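Homoserine kinase (PDB 4P52) probably catalyses the ATP-dependent phosphorylation of L-homoserine to O-phospho-L-homoserine, a step on the route to threonine, as a member of the GHMP kinase family. Local coordinates at residues P262-D265 and D266-A270. Numbering follows the deposited sequence.
Sequences PGFD and DVKKA
Phe-264 and Lys-268, one helical turn apart, lean along the same side of the first turn of helix 264-273, which lies within the C-terminal GHMP kinase family region and packs against strand 288-292 and helix 295-310. In Phe-264 CG lies anti to the backbone N (chi1 176°), which brings the end of the ring back toward Lys-268, whose CG meets it obliquely, 4.3 Å from the ring atom CZ. The ring itself is buried against Ser-258 and Ile-288, the latter on strand 288-292. The Lys-268 chain, bent at chi2 and chi4, then carries its ammonium to a salt bridge with Glu-254 and a weak hydrogen bond to the carbonyl of Cys-279. Its NZ stays 7.0 Å from OD1 of Asp-265, so the opposite charges of these two side chains do not meet. Next round the helix, Val-267 turns CG1 anti to its own N (chi1 170°) and leaves CG2 beside that N, directed back at the N-cap residue; Ile-288, Met-305 and Phe-309 pack on this side chain. Asp-265 and Asp-266 lie on the exposed part of the turn, and their carboxylates near the helix N terminus would probably be favoured by its dipole. Three i to i+4 bonds start the helix, Val-267 N to Gly-263 O at 2.9 Å, then Lys-268 N to Phe-264 O and Lys-269 N to Asp-265 O. Gly-263 is the N-cap, and its positive phi of 77° is one that favours glycine. Its carbonyl oxygen, besides accepting the Val-267 amide as the first of these bonds, lies 3.3 Å from the CG2 methyl of the same valine.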
ATOM      1  N   PRO A 262      -8.363 -24.490  13.524  1.00 27.25           N
ATOM      2  CA  PRO A 262      -9.350 -25.516  13.174  1.00 27.64           C
ATOM      3  C   PRO A 262     -10.556 -24.915  12.471  1.00 28.03           C
ATOM      4  O   PRO A 262     -11.100 -23.924  12.944  1.00 27.46           O
ATOM      5  CB  PRO A 262      -9.763 -26.078  14.526  1.00 28.04           C
ATOM      6  CG  PRO A 262      -8.638 -25.721  15.450  1.00 27.70           C
ATOM      7  CD  PRO A 262      -8.123 -24.404  14.971  1.00 26.79           C
ATOM      8  N   GLY A 263     -10.942 -25.491  11.333  1.00 29.07           N
ATOM      9  CA  GLY A 263     -12.146 -25.081  10.615  1.00 29.07           C
ATOM     10  C   GLY A 263     -12.013 -23.802   9.817  1.00 29.95           C
ATOM     11  O   GLY A 263     -13.003 -23.286   9.284  1.00 32.56           O
ATOM     12  N   PHE A 264     -10.794 -23.284   9.707  1.00 28.45           N
ATOM     13  CA  PHE A 264     -10.599 -21.985   9.126  1.00 27.47           C
ATOM     14  C   PHE A 264     -11.262 -21.883   7.759  1.00 29.06           C
ATOM     15  O   PHE A 264     -11.992 -20.922   7.481  1.00 28.74           O
ATOM     16  CB  PHE A 264      -9.119 -21.651   8.977  1.00 26.45           C
ATOM     17  CG  PHE A 264      -8.888 -20.338   8.284  1.00 24.93           C
ATOM     18  CD1 PHE A 264      -9.051 -19.147   8.967  1.00 24.00           C
ATOM     19  CD2 PHE A 264      -8.591 -20.290   6.936  1.00 26.10           C
ATOM     20  CE1 PHE A 264      -8.891 -17.926   8.338  1.00 23.24           C
ATOM     21  CE2 PHE A 264      -8.411 -19.066   6.289  1.00 25.63           C
ATOM     22  CZ  PHE A 264      -8.559 -17.885   7.007  1.00 24.49           C
ATOM     23  N   ASP A 265     -10.984 -22.851   6.895  1.00 29.62           N
ATOM     24  CA  ASP A 265     -11.490 -22.780   5.541  1.00 32.18           C
ATOM     25  C   ASP A 265     -13.013 -22.737   5.476  1.00 32.17           C
ATOM     26  O   ASP A 265     -13.580 -21.935   4.716  1.00 31.95           O
ATOM     27  CB  ASP A 265     -10.930 -23.913   4.709  1.00 38.05           C
ATOM     28  CG  ASP A 265      -9.417 -23.837   4.574  1.00 46.98           C
ATOM     29  OD1 ASP A 265      -8.839 -22.720   4.719  1.00 50.69           O
ATOM     30  OD2 ASP A 265      -8.798 -24.900   4.322  1.00 50.11           O
ATOM     31  N   ASP A 266     -13.675 -23.560   6.290  1.00 32.47           N
ATOM     32  CA  ASP A 266     -15.134 -23.563   6.345  1.00 34.51           C
ATOM     33  C   ASP A 266     -15.694 -22.275   6.913  1.00 31.60           C
ATOM     34  O   ASP A 266     -16.731 -21.787   6.451  1.00 31.49           O
ATOM     35  CB  ASP A 266     -15.647 -24.715   7.184  1.00 41.47           C
ATOM     36  CG  ASP A 266     -15.353 -26.059   6.562  1.00 52.58           C
ATOM     37  OD1 ASP A 266     -15.420 -26.180   5.305  1.00 53.13           O
ATOM     38  OD2 ASP A 266     -15.052 -26.993   7.345  1.00 58.66           O
ATOM     39  N   VAL A 267     -15.015 -21.734   7.923  1.00 28.61           N
ATOM     40  CA  VAL A 267     -15.486 -20.531   8.574  1.00 26.19           C
ATOM     41  C   VAL A 267     -15.365 -19.362   7.597  1.00 26.01           C
ATOM     42  O   VAL A 267     -16.275 -18.543   7.501  1.00 25.33           O
ATOM     43  CB  VAL A 267     -14.741 -20.255   9.888  1.00 24.43           C
ATOM     44  CG1 VAL A 267     -15.088 -18.885  10.415  1.00 23.56           C
ATOM     45  CG2 VAL A 267     -15.087 -21.303  10.931  1.00 24.91           C
ATOM     46  N   LYS A 268     -14.269 -19.314   6.843  1.00 26.29           N
ATOM     47  CA  LYS A 268     -14.037 -18.228   5.903  1.00 27.37           C
ATOM     48  C   LYS A 268     -15.081 -18.283   4.795  1.00 30.11           C
ATOM     49  O   LYS A 268     -15.702 -17.267   4.446  1.00 31.15           O
ATOM     50  CB  LYS A 268     -12.645 -18.333   5.309  1.00 29.23           C
ATOM     51  CG  LYS A 268     -12.107 -17.040   4.725  1.00 30.72           C
ATOM     52  CD  LYS A 268     -11.380 -17.316   3.433  1.00 31.98           C
ATOM     53  CE  LYS A 268     -10.863 -16.036   2.805  1.00 32.97           C
ATOM     54  NZ  LYS A 268      -9.402 -16.002   3.020  1.00 34.74           N
ATOM     55  N   LYS A 269     -15.307 -19.484   4.277  1.00 31.28           N
ATOM     56  CA  LYS A 269     -16.280 -19.679   3.228  1.00 32.91           C
ATOM     57  C   LYS A 269     -17.663 -19.308   3.703  1.00 32.60           C
ATOM     58  O   LYS A 269     -18.441 -18.732   2.950  1.00 35.55           O
ATOM     59  CB  LYS A 269     -16.282 -21.117   2.744  1.00 37.10           C
ATOM     60  CG  LYS A 269     -16.936 -21.254   1.381  1.00 43.00           C
ATOM     61  CD  LYS A 269     -17.211 -22.703   1.046  1.00 49.33           C
ATOM     62  CE  LYS A 269     -18.331 -22.809   0.023  1.00 55.76           C
ATOM     63  NZ  LYS A 269     -18.742 -24.237  -0.030  1.00 60.14           N
ATOM     64  N   ALA A 270     -17.979 -19.627   4.951  1.00 30.05           N
ATOM     65  CA  ALA A 270     -19.290 -19.291   5.475  1.00 29.27           C
ATOM     66  C   ALA A 270     -19.458 -17.752   5.584  1.00 28.44           C
ATOM     67  O   ALA A 270     -20.512 -17.213   5.266  1.00 29.61           O
ATOM     68  CB  ALA A 270     -19.531 -19.996   6.812  1.00 28.70           C
TER